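Local atomic coordinates of 3-phytase (Klebsiella pneumoniae, PDB entry 2WNH), a protein that probably removes phosphate groups from phytate (inositol hexakisphosphate), as a 3-phytase of the histidine acid phosphatase family. Residues Pro368-Thr373 and Thr377-Gln382. The protein carries 3 engineered substitutions. Sequence-based numbering, arbitrary orientation. Where two conformers were deposited one is given.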
ATOM      1  N   PRO B 368      -4.288  43.914  13.172  1.00 24.69           N
ATOM      2  CA  PRO B 368      -4.642  43.916  14.603  1.00 23.94           C
ATOM      3  C   PRO B 368      -5.902  43.103  14.900  1.00 22.45           C
ATOM      4  O   PRO B 368      -6.870  43.138  14.119  1.00 23.01           O
ATOM      5  CB  PRO B 368      -4.884  45.405  14.891  1.00 24.96           C
ATOM      6  CG  PRO B 368      -3.921  46.100  13.945  1.00 26.30           C
ATOM      7  CD  PRO B 368      -3.970  45.274  12.676  1.00 26.62           C
ATOM      8  N   GLY B 369      -5.891  42.364  16.011  1.00 21.50           N
ATOM      9  CA  GLY B 369      -7.020  41.485  16.354  1.00 20.33           C
ATOM     10  C   GLY B 369      -6.818  40.028  15.959  1.00 21.34           C
ATOM     11  O   GLY B 369      -7.552  39.144  16.438  1.00 21.72           O
ATOM     12  N   CYS B 370      -5.842  39.767  15.086  1.00 21.88           N
ATOM     13  CA  CYS B 370      -5.493  38.370  14.717  1.00 21.67           C
ATOM     14  C   CYS B 370      -4.762  37.678  15.862  1.00 22.84           C
ATOM     15  O   CYS B 370      -4.078  38.338  16.645  1.00 23.39           O
ATOM     16  CB  CYS B 370      -4.649  38.306  13.449  1.00 21.60           C
ATOM     17  SG  CYS B 370      -5.477  38.958  11.984  0.75 18.11           S
ATOM     18  N   ARG B 371      -4.913  36.355  15.958  1.00 22.68           N
ATOM     19  CA  ARG B 371      -4.294  35.594  17.050  1.00 23.82           C
ATOM     20  C   ARG B 371      -3.502  34.403  16.516  1.00 22.97           C
ATOM     21  O   ARG B 371      -3.939  33.728  15.584  1.00 22.31           O
ATOM     22  CB  ARG B 371      -5.352  35.129  18.058  1.00 24.96           C
ATOM     23  CG  ARG B 371      -6.503  34.272  17.459  1.00 30.05           C
ATOM     24  CD  ARG B 371      -7.575  33.894  18.517  1.00 37.36           C
ATOM     25  NE  ARG B 371      -8.261  35.068  19.051  1.00 40.54           N
ATOM     26  CZ  ARG B 371      -8.100  35.554  20.284  1.00 38.36           C
ATOM     27  NH1 ARG B 371      -7.306  34.952  21.159  1.00 38.51           N
ATOM     28  NH2 ARG B 371      -8.770  36.630  20.649  1.00 36.90           N
ATOM     29  N   GLN B 372      -2.350  34.155  17.118  1.00 23.39           N
ATOM     30  CA  GLN B 372      -1.530  32.989  16.798  1.00 23.85           C
ATOM     31  C   GLN B 372      -2.071  31.733  17.496  1.00 24.46           C
ATOM     32  O   GLN B 372      -2.098  31.662  18.740  1.00 25.38           O
ATOM     33  CB  GLN B 372      -0.084  33.231  17.241  1.00 25.99           C
ATOM     34  CG  GLN B 372       0.680  34.192  16.365  1.00 31.02           C
ATOM     35  CD  GLN B 372       0.992  33.593  15.005  1.00 37.30           C
ATOM     36  OE1 GLN B 372       1.265  32.387  14.876  1.00 40.47           O
ATOM     37  NE2 GLN B 372       0.947  34.430  13.981  1.00 40.99           N
ATOM     38  N   THR B 373      -2.482  30.743  16.697  1.00 21.16           N
ATOM     39  CA  THR B 373      -3.017  29.487  17.211  1.00 19.65           C
ATOM     40  C   THR B 373      -2.170  28.322  16.733  1.00 18.78           C
ATOM     41  O   THR B 373      -1.255  28.494  15.919  1.00 18.36           O
ATOM     42  CB  THR B 373      -4.466  29.222  16.723  1.00 19.27           C
ATOM     43  OG1 THR B 373      -4.438  28.808  15.348  1.00 17.22           O
ATOM     44  CG2 THR B 373      -5.307  30.477  16.839  1.00 18.15           C
ATOM     45  N   THR B 377      -2.236  31.704  12.035  1.00 16.86           N
ATOM     46  CA  THR B 377      -2.746  33.039  12.412  1.00 17.05           C
ATOM     47  C   THR B 377      -4.189  33.174  11.978  1.00 16.58           C
ATOM     48  O   THR B 377      -4.478  33.179  10.769  1.00 17.61           O
ATOM     49  CB  THR B 377      -1.876  34.176  11.779  1.00 16.80           C
ATOM     50  OG1 THR B 377      -0.503  33.997  12.177  1.00 17.81           O
ATOM     51  CG2 THR B 377      -2.351  35.573  12.205  1.00 18.22           C
ATOM     52  N   LEU B 378      -5.095  33.265  12.966  1.00 16.33           N
ATOM     53  CA  LEU B 378      -6.523  33.340  12.726  1.00 17.29           C
ATOM     54  C   LEU B 378      -7.057  34.737  13.038  1.00 18.82           C
ATOM     55  O   LEU B 378      -6.769  35.306  14.090  1.00 18.52           O
ATOM     56  CB  LEU B 378      -7.262  32.272  13.557  1.00 18.24           C
ATOM     57  CG  LEU B 378      -7.494  30.887  12.917  1.00 22.56           C
ATOM     58  CD1 LEU B 378      -6.406  30.360  12.007  1.00 22.49           C
ATOM     59  CD2 LEU B 378      -7.872  29.843  13.985  1.00 21.44           C
ATOM     60  N   CYS B 379      -7.831  35.274  12.097  1.00 18.35           N
ATOM     61  CA  CYS B 379      -8.324  36.652  12.144  1.00 18.94           C
ATOM     62  C   CYS B 379      -9.855  36.669  12.215  1.00 19.32           C
ATOM     63  O   CYS B 379     -10.515  35.991  11.416  1.00 19.24           O
ATOM     64  CB  CYS B 379      -7.836  37.384  10.882  1.00 18.91           C
ATOM     65  SG  CYS B 379      -6.013  37.380  10.751  0.75 20.09           S
ATOM     66  N   PRO B 380     -10.444  37.437  13.161  1.00 19.77           N
ATOM     67  CA  PRO B 380     -11.908  37.502  13.184  1.00 18.77           C
ATOM     68  C   PRO B 380     -12.486  37.671  11.783  1.00 19.35           C
ATOM     69  O   PRO B 380     -12.093  38.579  11.035  1.00 18.93           O
ATOM     70  CB  PRO B 380     -12.180  38.714  14.093  1.00 19.89           C
ATOM     71  CG  PRO B 380     -11.054  38.627  15.075  1.00 19.59           C
ATOM     72  CD  PRO B 380      -9.853  38.255  14.241  1.00 20.29           C
ATOM     73  N   PHE B 381     -13.433  36.809  11.444  1.00 17.75           N
ATOM     74  CA  PHE B 381     -13.816  36.573  10.051  1.00 18.37           C
ATOM     75  C   PHE B 381     -14.341  37.825   9.332  1.00 18.47           C
ATOM     76  O   PHE B 381     -13.803  38.183   8.275  1.00 18.46           O
ATOM     77  CB  PHE B 381     -14.841  35.416   9.947  1.00 17.43           C
ATOM     78  CG  PHE B 381     -15.191  35.051   8.533  1.00 19.21           C
ATOM     79  CD1 PHE B 381     -14.401  34.135   7.825  1.00 18.00           C
ATOM     80  CD2 PHE B 381     -16.311  35.603   7.905  1.00 21.28           C
ATOM     81  CE1 PHE B 381     -14.721  33.781   6.497  1.00 20.40           C
ATOM     82  CE2 PHE B 381     -16.648  35.255   6.588  1.00 23.18           C
ATOM     83  CZ  PHE B 381     -15.843  34.356   5.878  1.00 20.94           C
ATOM     84  N   GLN B 382     -15.374  38.490   9.877  1.00 19.81           N
ATOM     85  CA  GLN B 382     -15.968  39.642   9.155  1.00 20.64           C
ATOM     86  C   GLN B 382     -15.000  40.812   8.959  1.00 20.17           C
ATOM     87  O   GLN B 382     -14.923  41.396   7.871  1.00 20.29           O
ATOM     88  CB  GLN B 382     -17.246  40.145   9.835  0.80 21.87           C
ATOM     89  CG  GLN B 382     -18.013  41.145   8.959  0.80 25.76           C
ATOM     90  CD  GLN B 382     -18.147  40.666   7.513  0.80 30.07           C
ATOM     91  OE1 GLN B 382     -18.711  39.591   7.259  0.80 33.29           O
ATOM     92  NE2 GLN B 382     -17.613  41.448   6.564  0.80 28.24           N
TER
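R371 and L378 form the hydrogen-bonded pair of a short antiparallel β-hairpin, R371 N reaching L378 O at 2.8 Å and L378 N returning to R371 O at 2.9 Å, while the strand segments 371-373 and 377-380 run at 137° to each other. One residue beyond this pair, C370 and C379 are joined by a disulfide, SG to SG 2.1 Å. C370 CA and C379 CA lie 4.2 Å apart, and with each SG anti to its own carbonyl carbon the sulfurs meet between the strands; chi3 is 111°. On the same face as the disulfide, the T377 CG2 methyl rests 3.8 Å from C370 CB, and T377 OG1 is hydrogen-bonded to E364. The other face carries R371 and L378, both against Y335 of strand 334-342. L378 CD2 lies 3.8 Å from T373 OG1 and also touches T373 CG2, the two side chains meeting nearly at right angles; W14 adjoins both. T373 OG1 is hydrogen-bonded to V375 N and G376 O, where the chain turns back into strand 376-380. One residue past the disulfide, P380 CD sits 3.3 Å from G369 O. Edge strand 371-373 is thus joined to its neighbour by two backbone hydrogen bonds and a covalent crosslink, which probably keeps the hairpin's base from fraying.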